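Local coordinates for insulinase family protease (Yersinia pestis, PDB 3GO9), which belongs to the M16 insulinase family of peptidases and is a predicted protease whose activity and natural substrates are not established, at residues 16-20 against 280-286; 138-144 against 199-203; 167-173 against 184-188. One frame throughout, in Å; residues are numbered along the deposited sequence. Where two conformers were deposited one is given.

Contact 1: 16-20 against 280-286; sequences QAEAL and IQDSMAL
Leu20 lies along the capped start of helix 283-309, where Asp282 is the N-cap: its OD1 accepts from Ala285 N at 2.9 Å, nearly straight (167°). The 16-20 segment, an extended stretch ahead of strand 26-30, passes beside this first turn, and the two backbones come nearest at Leu20 and Asp282. With CG anti to its carbonyl carbon (chi1 -61°), Leu20 is turned toward the Asp282-Ser283 peptide, its CG 4.0 Å from Ser283 N, and from there the two branches part. CD1 rests on backbone, 3.7 Å from Asp282 C, with Ile280 CG2 farther along the same side. CD2 turns to the helix and meets Leu286 CD2 at 4.1 Å, the two leucine side chains crossing at a slant. At the other end of the segment, Ala17 points its methyl at the helix start and touches Ser283 CB at 3.8 Å; SE of Met284, a selenomethionine, lies near the same methyl, but that side chain has alternate conformers and its contribution is uncertain. Glu18 does not direct its carboxylate across the contact: OE1 forms a salt bridge with Lys413 of helix 408-421, whose Leu414 packs against Leu20, Ser283 and Leu286, so helix 408-421 packs against both sides of the contact. Between the apolar spots the polar backbone is joined through two waters. One takes the N-H of Leu20 and donates to Gln281 O at 3.2 Å; the other accepts from Ser283 N at 2.9 Å while donating to Glu18 O at 2.7 Å.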
ATOM      1  N   GLN A  16     -29.859 -15.888   1.499  1.00 27.12           N
ATOM      2  CA  GLN A  16     -29.168 -14.734   0.944  1.00 27.08           C
ATOM      3  C   GLN A  16     -28.245 -14.043   1.982  1.00 26.74           C
ATOM      4  O   GLN A  16     -28.402 -14.183   3.194  1.00 27.19           O
ATOM      5  CB  GLN A  16     -30.207 -13.757   0.332  1.00 27.38           C
ATOM      6  CG  GLN A  16     -31.030 -14.420  -0.804  1.00 28.38           C
ATOM      7  CD  GLN A  16     -30.339 -14.435  -2.198  1.00 30.92           C
ATOM      8  OE1 GLN A  16     -30.851 -15.055  -3.162  1.00 28.43           O
ATOM      9  NE2 GLN A  16     -29.192 -13.751  -2.306  1.00 29.45           N
ATOM     10  N   ALA A  17     -27.238 -13.358   1.487  1.00 25.68           N
ATOM     11  CA  ALA A  17     -26.425 -12.484   2.331  1.00 24.82           C
ATOM     12  C   ALA A  17     -26.766 -11.019   2.084  1.00 23.15           C
ATOM     13  O   ALA A  17     -27.209 -10.628   1.013  1.00 23.05           O
ATOM     14  CB  ALA A  17     -24.976 -12.755   2.073  1.00 24.83           C
ATOM     15  N   GLU A  18     -26.577 -10.176   3.097  1.00 21.20           N
ATOM     16  CA  GLU A  18     -26.801  -8.769   2.944  1.00 19.47           C
ATOM     17  C   GLU A  18     -25.753  -8.170   1.992  1.00 17.42           C
ATOM     18  O   GLU A  18     -24.643  -8.726   1.866  1.00 18.56           O
ATOM     19  CB  GLU A  18     -26.688  -8.058   4.293  1.00 20.10           C
ATOM     20  CG  GLU A  18     -25.328  -8.176   4.921  1.00 19.48           C
ATOM     21  CD  GLU A  18     -25.374  -8.034   6.414  1.00 19.22           C
ATOM     22  OE1 GLU A  18     -25.213  -6.891   6.906  1.00 20.56           O
ATOM     23  OE2 GLU A  18     -25.604  -9.051   7.090  1.00 20.48           O
ATOM     24  N   ALA A  19     -26.108  -7.030   1.405  1.00 15.84           N
ATOM     25  CA  ALA A  19     -25.206  -6.222   0.631  1.00 13.77           C
ATOM     26  C   ALA A  19     -24.116  -5.640   1.570  1.00 13.09           C
ATOM     27  O   ALA A  19     -24.435  -5.156   2.652  1.00 12.88           O
ATOM     28  CB  ALA A  19     -25.906  -5.098  -0.035  1.00 14.92           C
ATOM     29  N   LEU A  20     -22.869  -5.638   1.123  1.00 10.49           N
ATOM     30  CA  LEU A  20     -21.853  -4.880   1.858  1.00 11.01           C
ATOM     31  C   LEU A  20     -22.152  -3.384   1.803  1.00 11.65           C
ATOM     32  O   LEU A  20     -22.587  -2.877   0.764  1.00 13.25           O
ATOM     33  CB  LEU A  20     -20.445  -5.128   1.300  1.00 11.32           C
ATOM     34  CG  LEU A  20     -19.966  -6.564   1.361  1.00 12.42           C
ATOM     35  CD1 LEU A  20     -18.580  -6.637   0.676  1.00 13.46           C
ATOM     36  CD2 LEU A  20     -19.909  -7.079   2.799  1.00 11.85           C
ATOM     37  N   ILE A 280     -13.042  -7.769  -3.377  1.00 18.51           N
ATOM     38  CA  ILE A 280     -14.126  -8.409  -2.675  1.00 18.06           C
ATOM     39  C   ILE A 280     -15.456  -7.646  -2.963  1.00 19.85           C
ATOM     40  O   ILE A 280     -15.573  -6.524  -2.549  1.00 20.60           O
ATOM     41  CB  ILE A 280     -13.808  -8.370  -1.201  1.00 16.65           C
ATOM     42  CG1 ILE A 280     -12.590  -9.263  -0.926  1.00 15.74           C
ATOM     43  CG2 ILE A 280     -15.014  -8.839  -0.366  1.00 17.34           C
ATOM     44  CD1 ILE A 280     -11.804  -8.882   0.277  1.00 14.62           C
ATOM     45  N   GLN A 281     -16.406  -8.295  -3.620  1.00 21.32           N
ATOM     46  CA  GLN A 281     -17.651  -7.638  -4.135  1.00 22.75           C
ATOM     47  C   GLN A 281     -18.812  -7.847  -3.209  1.00 21.80           C
ATOM     48  O   GLN A 281     -19.824  -7.132  -3.282  1.00 21.67           O
ATOM     49  CB  GLN A 281     -18.080  -8.258  -5.463  1.00 23.97           C
ATOM     50  CG  GLN A 281     -17.224  -7.957  -6.678  1.00 28.85           C
ATOM     51  CD  GLN A 281     -16.973  -6.496  -6.788  1.00 32.54           C
ATOM     52  OE1 GLN A 281     -17.718  -5.755  -7.461  1.00 34.68           O
ATOM     53  NE2 GLN A 281     -15.969  -6.042  -6.055  1.00 28.21           N
ATOM     54  N   ASP A 282     -18.735  -8.885  -2.407  1.00 18.81           N
ATOM     55  CA  ASP A 282     -19.886  -9.316  -1.669  1.00 17.43           C
ATOM     56  C   ASP A 282     -19.450 -10.092  -0.453  1.00 16.92           C
ATOM     57  O   ASP A 282     -18.237 -10.308  -0.224  1.00 15.53           O
ATOM     58  CB  ASP A 282     -20.850 -10.133  -2.570  1.00 18.01           C
ATOM     59  CG  ASP A 282     -20.227 -11.392  -3.139  1.00 22.22           C
ATOM     60  OD1 ASP A 282     -19.425 -12.022  -2.440  1.00 20.16           O
ATOM     61  OD2 ASP A 282     -20.591 -11.799  -4.278  1.00 29.73           O
ATOM     62  N   SER A 283     -20.436 -10.414   0.371  1.00 15.19           N
ATOM     63  CA  SER A 283     -20.208 -11.006   1.683  1.00 15.63           C
ATOM     64  C   SER A 283     -19.547 -12.384   1.571  1.00 15.76           C
ATOM     65  O   SER A 283     -18.735 -12.762   2.425  1.00 15.15           O
ATOM     66  CB  SER A 283     -21.525 -11.102   2.460  1.00 15.93           C
ATOM     67  OG  SER A 283     -21.315 -11.635   3.772  1.00 18.70           O
HETATM   68  N   MSE A 284     -19.898 -13.120   0.525  1.00 16.22           N
HETATM   69  CA  MSE A 284     -19.371 -14.479   0.336  0.60 16.78           C
HETATM   70  C   MSE A 284     -17.884 -14.411   0.037  1.00 16.74           C
HETATM   71  O   MSE A 284     -17.089 -15.211   0.599  1.00 16.35           O
HETATM   72  CB  MSE A 284     -20.139 -15.195  -0.788  0.60 17.81           C
HETATM   73  CG  MSE A 284     -21.639 -15.296  -0.494  0.60 19.07           C
HETATM   74 SE   MSE A 284     -22.725 -13.698  -0.990  0.36 22.13          SE
HETATM   75  CE  MSE A 284     -22.705 -13.933  -2.942  0.60 22.68           C
ATOM     76  N   ALA A 285     -17.504 -13.465  -0.822  1.00 15.77           N
ATOM     77  CA  ALA A 285     -16.104 -13.217  -1.164  1.00 15.14           C
ATOM     78  C   ALA A 285     -15.384 -12.752   0.070  1.00 15.12           C
ATOM     79  O   ALA A 285     -14.204 -13.071   0.279  1.00 14.58           O
ATOM     80  CB  ALA A 285     -15.959 -12.168  -2.244  1.00 15.76           C
ATOM     81  N   LEU A 286     -16.069 -11.946   0.889  1.00 12.77           N
ATOM     82  CA  LEU A 286     -15.426 -11.468   2.114  1.00 11.80           C
ATOM     83  C   LEU A 286     -15.064 -12.653   3.036  1.00 11.30           C
ATOM     84  O   LEU A 286     -13.947 -12.721   3.582  1.00 11.33           O
ATOM     85  CB  LEU A 286     -16.347 -10.467   2.852  1.00 10.94           C
ATOM     86  CG  LEU A 286     -15.760  -9.897   4.137  1.00 10.96           C
ATOM     87  CD1 LEU A 286     -14.386  -9.168   3.990  1.00 10.10           C
ATOM     88  CD2 LEU A 286     -16.777  -8.906   4.774  1.00 13.96           C
TER
HETATM   89  O   HOH W   1     -23.185  -9.650  -0.159  1.00 19.71           O
HETATM   90  O   HOH W   2     -22.407  -6.767  -1.458  1.00 12.53           O

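Contact 2: 138-144 against 199-203; sequences TAGNLAV and LKQFY
Tyr203 of helix 196-206 brings its phenol to the C-terminal end of helix 125-140, a helix end in the M16 peptidase fold where its hydroxyl bonds to a last-turn carbonyl and to an N-H of the turn that follows. OH donates to Thr138 O at 2.7 Å, reaching that carbonyl from above its plane (47° out of it), and accepts from Leu142 N at 3.1 Å. One bond given and one taken fix the position of the hydroxyl and tie helix 196-206 to the point where the earlier helix unwinds, while Leu142, packed on one ring face, limits the turning of the ring. Its CB, placed by the backbone, comes to 3.3 Å from Tyr203 CZ. Chi1 (-176°, CG anti to the backbone N) and chi2 (67°) together bring CD2 over the same face in a CH-pi contact, offset toward the CD1-CE1 side and 4.1 Å from the centroid. Leu74 of helix 70-80 also packs against Leu142 and Leu199. The inverse gamma turn centred on Ala143 ends at Val144, whose CG1 belongs to the tight part too: it touches Leu199 CD2 and presses on Lys200 CG at 3.4 Å, closer than usual van der Waals contact. Val144 and Lys200 run past each other in opposite directions, and the loose side begins farther along the lysine. Its extended chain carries CE to 3.3 Å from Val144 O, while the amine has a long, weak ion pair with Glu197. A water accepts from Lys200 NZ at 2.8 Å and gives Val144 O only a weak bond.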
ATOM      1  N   THR A 138      -0.875  23.859  -7.130  1.00  8.00           N
ATOM      2  CA  THR A 138      -0.181  22.762  -7.744  1.00  8.18           C
ATOM      3  C   THR A 138      -1.057  22.082  -8.828  1.00  8.50           C
ATOM      4  O   THR A 138      -0.572  21.748  -9.928  1.00 11.01           O
ATOM      5  CB  THR A 138       0.180  21.753  -6.661  1.00  7.98           C
ATOM      6  OG1 THR A 138       1.081  22.358  -5.715  1.00  8.12           O
ATOM      7  CG2 THR A 138       0.851  20.546  -7.230  1.00 10.96           C
ATOM      8  N   ALA A 139      -2.333  21.927  -8.502  1.00  8.39           N
ATOM      9  CA  ALA A 139      -3.288  21.175  -9.354  1.00  9.08           C
ATOM     10  C   ALA A 139      -3.541  21.886 -10.648  1.00  9.51           C
ATOM     11  O   ALA A 139      -3.703  21.222 -11.705  1.00 10.83           O
ATOM     12  CB  ALA A 139      -4.601  20.969  -8.651  1.00  9.31           C
ATOM     13  N   GLY A 140      -3.599  23.205 -10.611  1.00  9.76           N
ATOM     14  CA  GLY A 140      -3.987  23.989 -11.796  1.00 11.82           C
ATOM     15  C   GLY A 140      -3.145  25.149 -12.233  1.00 13.20           C
ATOM     16  O   GLY A 140      -3.422  25.694 -13.311  1.00 13.85           O
ATOM     17  N   ASN A 141      -2.159  25.566 -11.436  1.00 10.67           N
ATOM     18  CA  ASN A 141      -1.349  26.745 -11.793  1.00  9.61           C
ATOM     19  C   ASN A 141       0.116  26.552 -11.401  1.00  9.83           C
ATOM     20  O   ASN A 141       0.790  27.463 -10.952  1.00 11.64           O
ATOM     21  CB  ASN A 141      -1.915  27.998 -11.131  1.00 10.37           C
ATOM     22  CG  ASN A 141      -1.390  29.301 -11.746  1.00 10.45           C
ATOM     23  OD1 ASN A 141      -1.017  29.358 -12.897  1.00 12.16           O
ATOM     24  ND2 ASN A 141      -1.311  30.349 -10.925  1.00  9.27           N
ATOM     25  N   LEU A 142       0.603  25.362 -11.635  1.00 10.40           N
ATOM     26  CA  LEU A 142       1.989  24.986 -11.252  1.00  9.85           C
ATOM     27  C   LEU A 142       2.997  25.942 -11.898  1.00 10.87           C
ATOM     28  O   LEU A 142       2.838  26.318 -13.059  1.00 10.19           O
ATOM     29  CB  LEU A 142       2.270  23.538 -11.662  1.00 11.42           C
ATOM     30  CG  LEU A 142       3.626  22.984 -11.236  1.00 11.90           C
ATOM     31  CD1 LEU A 142       3.670  22.861  -9.729  1.00 11.48           C
ATOM     32  CD2 LEU A 142       3.914  21.598 -11.909  1.00 14.09           C
ATOM     33  N   ALA A 143       4.008  26.358 -11.128  1.00 11.21           N
ATOM     34  CA  ALA A 143       4.979  27.338 -11.568  1.00 12.65           C
ATOM     35  C   ALA A 143       6.061  26.639 -12.383  1.00 13.18           C
ATOM     36  O   ALA A 143       7.039  26.166 -11.850  1.00 14.53           O
ATOM     37  CB  ALA A 143       5.586  28.117 -10.338  1.00 13.33           C
ATOM     38  N   VAL A 144       5.838  26.523 -13.683  1.00 14.35           N
ATOM     39  CA  VAL A 144       6.735  25.792 -14.557  1.00 14.61           C
ATOM     40  C   VAL A 144       7.398  26.844 -15.453  1.00 16.41           C
ATOM     41  O   VAL A 144       6.777  27.408 -16.338  1.00 16.73           O
ATOM     42  CB  VAL A 144       5.968  24.754 -15.421  1.00 14.26           C
ATOM     43  CG1 VAL A 144       6.975  23.930 -16.265  1.00 15.66           C
ATOM     44  CG2 VAL A 144       5.099  23.837 -14.538  1.00 15.02           C
ATOM     45  N   LEU A 199       7.505  20.295 -20.968  1.00 11.62           N
ATOM     46  CA  LEU A 199       7.127  19.988 -19.580  1.00 10.22           C
ATOM     47  C   LEU A 199       5.765  20.597 -19.228  1.00 10.59           C
ATOM     48  O   LEU A 199       4.956  19.956 -18.557  1.00 11.10           O
ATOM     49  CB  LEU A 199       8.246  20.432 -18.656  1.00  9.73           C
ATOM     50  CG  LEU A 199       8.045  20.211 -17.160  1.00  8.79           C
ATOM     51  CD1 LEU A 199       7.848  18.745 -16.761  1.00  9.30           C
ATOM     52  CD2 LEU A 199       9.171  20.802 -16.367  1.00 12.80           C
ATOM     53  N   LYS A 200       5.530  21.849 -19.627  1.00 10.61           N
ATOM     54  CA  LYS A 200       4.266  22.513 -19.306  1.00 12.82           C
ATOM     55  C   LYS A 200       3.126  21.789 -20.043  1.00 12.22           C
ATOM     56  O   LYS A 200       2.062  21.616 -19.514  1.00 13.15           O
ATOM     57  CB  LYS A 200       4.294  23.965 -19.783  1.00 14.76           C
ATOM     58  CG  LYS A 200       5.258  24.870 -19.093  1.00 20.12           C
ATOM     59  CD  LYS A 200       5.115  26.321 -19.711  1.00 24.65           C
ATOM     60  CE  LYS A 200       6.400  27.143 -19.618  1.00 28.13           C
ATOM     61  NZ  LYS A 200       6.159  28.595 -19.547  1.00 26.88           N
ATOM     62  N   GLN A 201       3.375  21.376 -21.268  1.00 13.64           N
ATOM     63  CA  GLN A 201       2.367  20.682 -22.050  1.00 14.01           C
ATOM     64  C   GLN A 201       2.006  19.352 -21.400  1.00 12.78           C
ATOM     65  O   GLN A 201       0.819  18.989 -21.290  1.00 13.14           O
ATOM     66  CB  GLN A 201       2.878  20.466 -23.469  1.00 14.66           C
ATOM     67  CG  GLN A 201       2.936  21.775 -24.211  1.00 19.15           C
ATOM     68  CD  GLN A 201       3.365  21.607 -25.662  1.00 24.83           C
ATOM     69  OE1 GLN A 201       4.374  20.950 -25.970  1.00 27.57           O
ATOM     70  NE2 GLN A 201       2.594  22.213 -26.566  1.00 29.95           N
ATOM     71  N   PHE A 202       3.017  18.658 -20.886  1.00 11.37           N
ATOM     72  CA  PHE A 202       2.800  17.393 -20.163  1.00  9.67           C
ATOM     73  C   PHE A 202       1.940  17.626 -18.945  1.00  9.38           C
ATOM     74  O   PHE A 202       0.996  16.907 -18.683  1.00  9.28           O
ATOM     75  CB  PHE A 202       4.147  16.766 -19.772  1.00  9.28           C
ATOM     76  CG  PHE A 202       4.047  15.529 -18.955  1.00  9.91           C
ATOM     77  CD1 PHE A 202       3.991  14.258 -19.534  1.00  8.57           C
ATOM     78  CD2 PHE A 202       4.114  15.587 -17.598  1.00  8.21           C
ATOM     79  CE1 PHE A 202       3.923  13.129 -18.755  1.00 11.41           C
ATOM     80  CE2 PHE A 202       4.023  14.465 -16.825  1.00 10.33           C
ATOM     81  CZ  PHE A 202       3.954  13.225 -17.395  1.00 10.64           C
ATOM     82  N   TYR A 203       2.289  18.645 -18.172  1.00 10.54           N
ATOM     83  CA  TYR A 203       1.519  19.003 -16.993  1.00  9.47           C
ATOM     84  C   TYR A 203       0.069  19.278 -17.313  1.00 10.43           C
ATOM     85  O   TYR A 203      -0.844  18.763 -16.639  1.00 10.75           O
ATOM     86  CB  TYR A 203       2.122  20.236 -16.384  1.00  9.66           C
ATOM     87  CG  TYR A 203       1.297  20.904 -15.321  1.00  9.47           C
ATOM     88  CD1 TYR A 203       1.096  20.301 -14.122  1.00 10.30           C
ATOM     89  CD2 TYR A 203       0.792  22.165 -15.522  1.00  8.11           C
ATOM     90  CE1 TYR A 203       0.321  20.872 -13.126  1.00 11.76           C
ATOM     91  CE2 TYR A 203       0.045  22.794 -14.539  1.00  9.12           C
ATOM     92  CZ  TYR A 203      -0.183  22.147 -13.325  1.00  9.57           C
ATOM     93  OH  TYR A 203      -0.929  22.804 -12.355  1.00  9.98           O
TER
HETATM   94  O   HOH W   3       4.137  29.125 -17.610  1.00 39.99           O

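Contact 3: 167-173 against 184-188; sequences IQEPWWR and HDPGQ
Ile167 and Asp185 bring their CA atoms to 6.9 Å, where the loop leading into helix 170-175 passes the type I beta turn that runs from Asp185 to Gln188. The main link is a bidentate salt bridge. Arg173 meets the carboxylate end-on, NH1 to Asp185 OD1 and NH2 to Asp185 OD2, each pair at 2.9 Å. Both oxygens are approached on the syn side, though from 25° and 33° out of the carboxylate plane. The guanidinium and carboxylate planes lie 25° apart, so the two groups are roughly coplanar but twisted. A bend in the arginine chain folds it back toward its own loop, and there NH2 gives a second bond, short and bent, to Gln168 OE1 at 2.6 Å, with the donor above the amide carbonyl plane. The guanidinium face is occupied as well: Ile167 O sits over its centre, 3.4 Å above the plane. With partners at the edge and a carbonyl on one face, the orientation of the group is fixed. A water links Asp185 OD2, to which it donates, with Gln168 NE2, from which it accepts. Beside the salt bridge, Ile167 adds an apolar contact, its CD1 meeting Pro186 CG tip to tip at 3.5 Å while CG2 brushes the Asp185 carboxylate carbon. Gln188 NE2 adds a bent side-chain bond to Asp185 O across the turn. Around the contact, Pro186 packs on Tyr111, whose hydroxyl also takes Trp172 NE1; Trp171, on helix 170-175, reaches across to Val442 and Met444 of strand 440-446, in the five-stranded sheet.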
ATOM      1  N   ILE A 167      13.349   1.862  -5.967  1.00 13.86           N
ATOM      2  CA  ILE A 167      13.120   1.240  -7.307  1.00 13.46           C
ATOM      3  C   ILE A 167      14.306   0.406  -7.691  1.00 13.36           C
ATOM      4  O   ILE A 167      14.198  -0.484  -8.527  1.00 11.82           O
ATOM      5  CB  ILE A 167      12.890   2.370  -8.323  1.00 14.53           C
ATOM      6  CG1 ILE A 167      11.623   3.181  -7.954  1.00 13.07           C
ATOM      7  CG2 ILE A 167      12.775   1.856  -9.710  1.00 13.82           C
ATOM      8  CD1 ILE A 167      10.282   2.469  -7.970  1.00 10.91           C
ATOM      9  N   GLN A 168      15.457   0.717  -7.081  1.00 14.33           N
ATOM     10  CA  GLN A 168      16.744   0.091  -7.406  1.00 16.39           C
ATOM     11  C   GLN A 168      17.010  -1.270  -6.707  1.00 16.37           C
ATOM     12  O   GLN A 168      18.007  -1.914  -6.959  1.00 19.73           O
ATOM     13  CB  GLN A 168      17.899   1.080  -7.081  1.00 17.26           C
ATOM     14  CG  GLN A 168      17.633   2.577  -7.372  1.00 21.15           C
ATOM     15  CD  GLN A 168      17.308   2.827  -8.814  1.00 22.55           C
ATOM     16  OE1 GLN A 168      17.745   2.080  -9.669  1.00 23.38           O
ATOM     17  NE2 GLN A 168      16.513   3.875  -9.090  1.00 22.42           N
ATOM     18  N   GLU A 169      16.159  -1.653  -5.786  1.00 17.08           N
ATOM     19  CA  GLU A 169      16.252  -2.951  -5.101  0.60 18.31           C
ATOM     20  C   GLU A 169      16.399  -4.073  -6.138  1.00 18.26           C
ATOM     21  O   GLU A 169      15.565  -4.168  -7.010  1.00 15.47           O
ATOM     22  CB  GLU A 169      14.944  -3.211  -4.367  0.60 19.76           C
ATOM     23  CG  GLU A 169      14.957  -3.155  -2.894  0.60 23.34           C
ATOM     24  CD  GLU A 169      14.028  -4.206  -2.343  0.60 25.26           C
ATOM     25  OE1 GLU A 169      12.797  -4.082  -2.550  0.60 27.96           O
ATOM     26  OE2 GLU A 169      14.540  -5.179  -1.744  0.60 29.37           O
ATOM     27  N   PRO A 170      17.439  -4.946  -6.025  1.00 18.86           N
ATOM     28  CA  PRO A 170      17.436  -6.081  -6.974  1.00 18.40           C
ATOM     29  C   PRO A 170      16.159  -6.951  -6.992  1.00 16.09           C
ATOM     30  O   PRO A 170      15.747  -7.438  -8.066  1.00 17.02           O
ATOM     31  CB  PRO A 170      18.628  -6.918  -6.508  1.00 19.04           C
ATOM     32  CG  PRO A 170      19.605  -5.860  -5.983  1.00 21.46           C
ATOM     33  CD  PRO A 170      18.748  -4.799  -5.351  1.00 19.85           C
ATOM     34  N   TRP A 171      15.507  -7.092  -5.858  1.00 15.27           N
ATOM     35  CA  TRP A 171      14.191  -7.730  -5.829  1.00 15.16           C
ATOM     36  C   TRP A 171      13.175  -7.045  -6.772  1.00 14.99           C
ATOM     37  O   TRP A 171      12.435  -7.696  -7.508  1.00 12.86           O
ATOM     38  CB  TRP A 171      13.608  -7.778  -4.430  1.00 15.16           C
ATOM     39  CG  TRP A 171      12.170  -8.035  -4.401  1.00 15.80           C
ATOM     40  CD1 TRP A 171      11.215  -7.136  -4.082  1.00 19.74           C
ATOM     41  CD2 TRP A 171      11.467  -9.241  -4.792  1.00 15.01           C
ATOM     42  NE1 TRP A 171       9.980  -7.684  -4.224  1.00 20.13           N
ATOM     43  CE2 TRP A 171      10.096  -8.980  -4.637  1.00 17.80           C
ATOM     44  CE3 TRP A 171      11.863 -10.494  -5.254  1.00 17.14           C
ATOM     45  CZ2 TRP A 171       9.110  -9.921  -4.921  1.00 18.57           C
ATOM     46  CZ3 TRP A 171      10.859 -11.471  -5.530  1.00 18.21           C
ATOM     47  CH2 TRP A 171       9.499 -11.156  -5.360  1.00 19.90           C
ATOM     48  N   TRP A 172      13.087  -5.721  -6.690  1.00 14.04           N
ATOM     49  CA  TRP A 172      12.181  -5.013  -7.564  1.00 13.12           C
ATOM     50  C   TRP A 172      12.536  -5.155  -9.038  1.00 12.26           C
ATOM     51  O   TRP A 172      11.629  -5.413  -9.844  1.00 13.25           O
ATOM     52  CB  TRP A 172      12.027  -3.540  -7.106  1.00 13.78           C
ATOM     53  CG  TRP A 172      10.919  -2.839  -7.855  1.00 13.55           C
ATOM     54  CD1 TRP A 172      11.049  -1.760  -8.659  1.00 12.34           C
ATOM     55  CD2 TRP A 172       9.516  -3.187  -7.858  1.00 12.58           C
ATOM     56  NE1 TRP A 172       9.815  -1.411  -9.186  1.00 11.70           N
ATOM     57  CE2 TRP A 172       8.860  -2.265  -8.707  1.00 12.97           C
ATOM     58  CE3 TRP A 172       8.758  -4.171  -7.234  1.00 13.67           C
ATOM     59  CZ2 TRP A 172       7.502  -2.327  -8.951  1.00 14.52           C
ATOM     60  CZ3 TRP A 172       7.385  -4.205  -7.465  1.00 14.17           C
ATOM     61  CH2 TRP A 172       6.784  -3.310  -8.323  1.00 14.00           C
ATOM     62  N   ARG A 173      13.815  -5.079  -9.362  1.00 11.65           N
ATOM     63  CA  ARG A 173      14.316  -5.307 -10.724  1.00 12.62           C
ATOM     64  C   ARG A 173      13.911  -6.676 -11.219  1.00 12.32           C
ATOM     65  O   ARG A 173      13.412  -6.816 -12.338  1.00 14.09           O
ATOM     66  CB  ARG A 173      15.834  -5.144 -10.842  1.00 13.09           C
ATOM     67  CG  ARG A 173      16.325  -3.749 -10.578  1.00 15.54           C
ATOM     68  CD  ARG A 173      15.614  -2.734 -11.440  1.00 16.95           C
ATOM     69  NE  ARG A 173      16.131  -1.400 -11.213  1.00 18.83           N
ATOM     70  CZ  ARG A 173      15.570  -0.294 -11.674  1.00 18.62           C
ATOM     71  NH1 ARG A 173      14.460  -0.356 -12.423  1.00 22.50           N
ATOM     72  NH2 ARG A 173      16.145   0.884 -11.391  1.00 16.54           N
ATOM     73  N   HIS A 184      10.068   2.629 -17.248  1.00 14.19           N
ATOM     74  CA  HIS A 184       9.320   3.690 -16.600  1.00 13.97           C
ATOM     75  C   HIS A 184       9.644   3.869 -15.131  1.00 13.61           C
ATOM     76  O   HIS A 184       8.742   4.165 -14.320  1.00 15.22           O
ATOM     77  CB  HIS A 184       7.833   3.433 -16.758  1.00 13.19           C
ATOM     78  CG  HIS A 184       7.375   3.510 -18.180  1.00 14.29           C
ATOM     79  ND1 HIS A 184       7.244   4.716 -18.832  1.00 16.45           N
ATOM     80  CD2 HIS A 184       7.035   2.559 -19.071  1.00 20.71           C
ATOM     81  CE1 HIS A 184       6.849   4.504 -20.076  1.00 19.91           C
ATOM     82  NE2 HIS A 184       6.699   3.205 -20.239  1.00 17.21           N
ATOM     83  N   ASP A 185      10.907   3.711 -14.736  1.00 13.40           N
ATOM     84  CA  ASP A 185      11.322   4.041 -13.359  1.00 14.31           C
ATOM     85  C   ASP A 185      10.813   5.417 -12.939  1.00 14.64           C
ATOM     86  O   ASP A 185      11.094   6.435 -13.611  1.00 15.70           O
ATOM     87  CB  ASP A 185      12.827   4.107 -13.215  1.00 15.80           C
ATOM     88  CG  ASP A 185      13.501   2.823 -13.315  1.00 17.31           C
ATOM     89  OD1 ASP A 185      12.881   1.774 -13.667  1.00 19.24           O
ATOM     90  OD2 ASP A 185      14.729   2.892 -13.008  1.00 17.78           O
ATOM     91  N   PRO A 186      10.078   5.491 -11.827  1.00 13.46           N
ATOM     92  CA  PRO A 186       9.359   6.726 -11.451  1.00 14.66           C
ATOM     93  C   PRO A 186      10.230   7.842 -10.875  1.00 17.46           C
ATOM     94  O   PRO A 186       9.746   8.969 -10.744  1.00 18.72           O
ATOM     95  CB  PRO A 186       8.309   6.246 -10.443  1.00 15.58           C
ATOM     96  CG  PRO A 186       8.726   4.892 -10.030  1.00 15.46           C
ATOM     97  CD  PRO A 186       9.631   4.308 -11.084  1.00 13.86           C
ATOM     98  N   GLY A 187      11.461   7.544 -10.508  1.00 17.42           N
ATOM     99  CA  GLY A 187      12.307   8.599  -9.914  1.00 17.46           C
ATOM    100  C   GLY A 187      13.486   8.959 -10.807  1.00 18.59           C
ATOM    101  O   GLY A 187      14.478   9.505 -10.269  1.00 18.02           O
ATOM    102  N   GLN A 188      13.390   8.680 -12.112  1.00 18.67           N
ATOM    103  CA  GLN A 188      14.516   8.898 -13.082  1.00 20.03           C
ATOM    104  C   GLN A 188      14.755  10.389 -13.193  1.00 19.90           C
ATOM    105  O   GLN A 188      13.822  11.141 -13.267  1.00 18.16           O
ATOM    106  CB  GLN A 188      14.194   8.407 -14.517  1.00 20.98           C
ATOM    107  CG  GLN A 188      13.779   6.967 -14.680  1.00 24.29           C
ATOM    108  CD  GLN A 188      13.297   6.515 -16.119  1.00 25.56           C
ATOM    109  OE1 GLN A 188      14.145   6.165 -16.941  1.00 31.97           O
ATOM    110  NE2 GLN A 188      11.939   6.480 -16.395  1.00 21.53           N
TER
HETATM  111  O   HOH W   4      15.657   4.961 -11.704  1.00 32.38           O

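In the fold
Along the chain the contacts are nested: contact 3 lies within the loop closed by contact 2, and contact 2 within the loop closed by contact 1. Contacts 2 and 3 are neighbours, their centres about 25 Å apart and their nearest atoms about 9 Å apart; helices 170-175 and 196-206 follow each other in sequence and link them. Contact 1 is remote, with its centre about 43 Å from that of contact 2 and 37 Å from that of contact 3, across the chain's centre from the latter. Contact 1 joins the N-terminal segment to helix 283-309, which follows a strand of the five-stranded sheet, so the chain's beginning is tied to its later half.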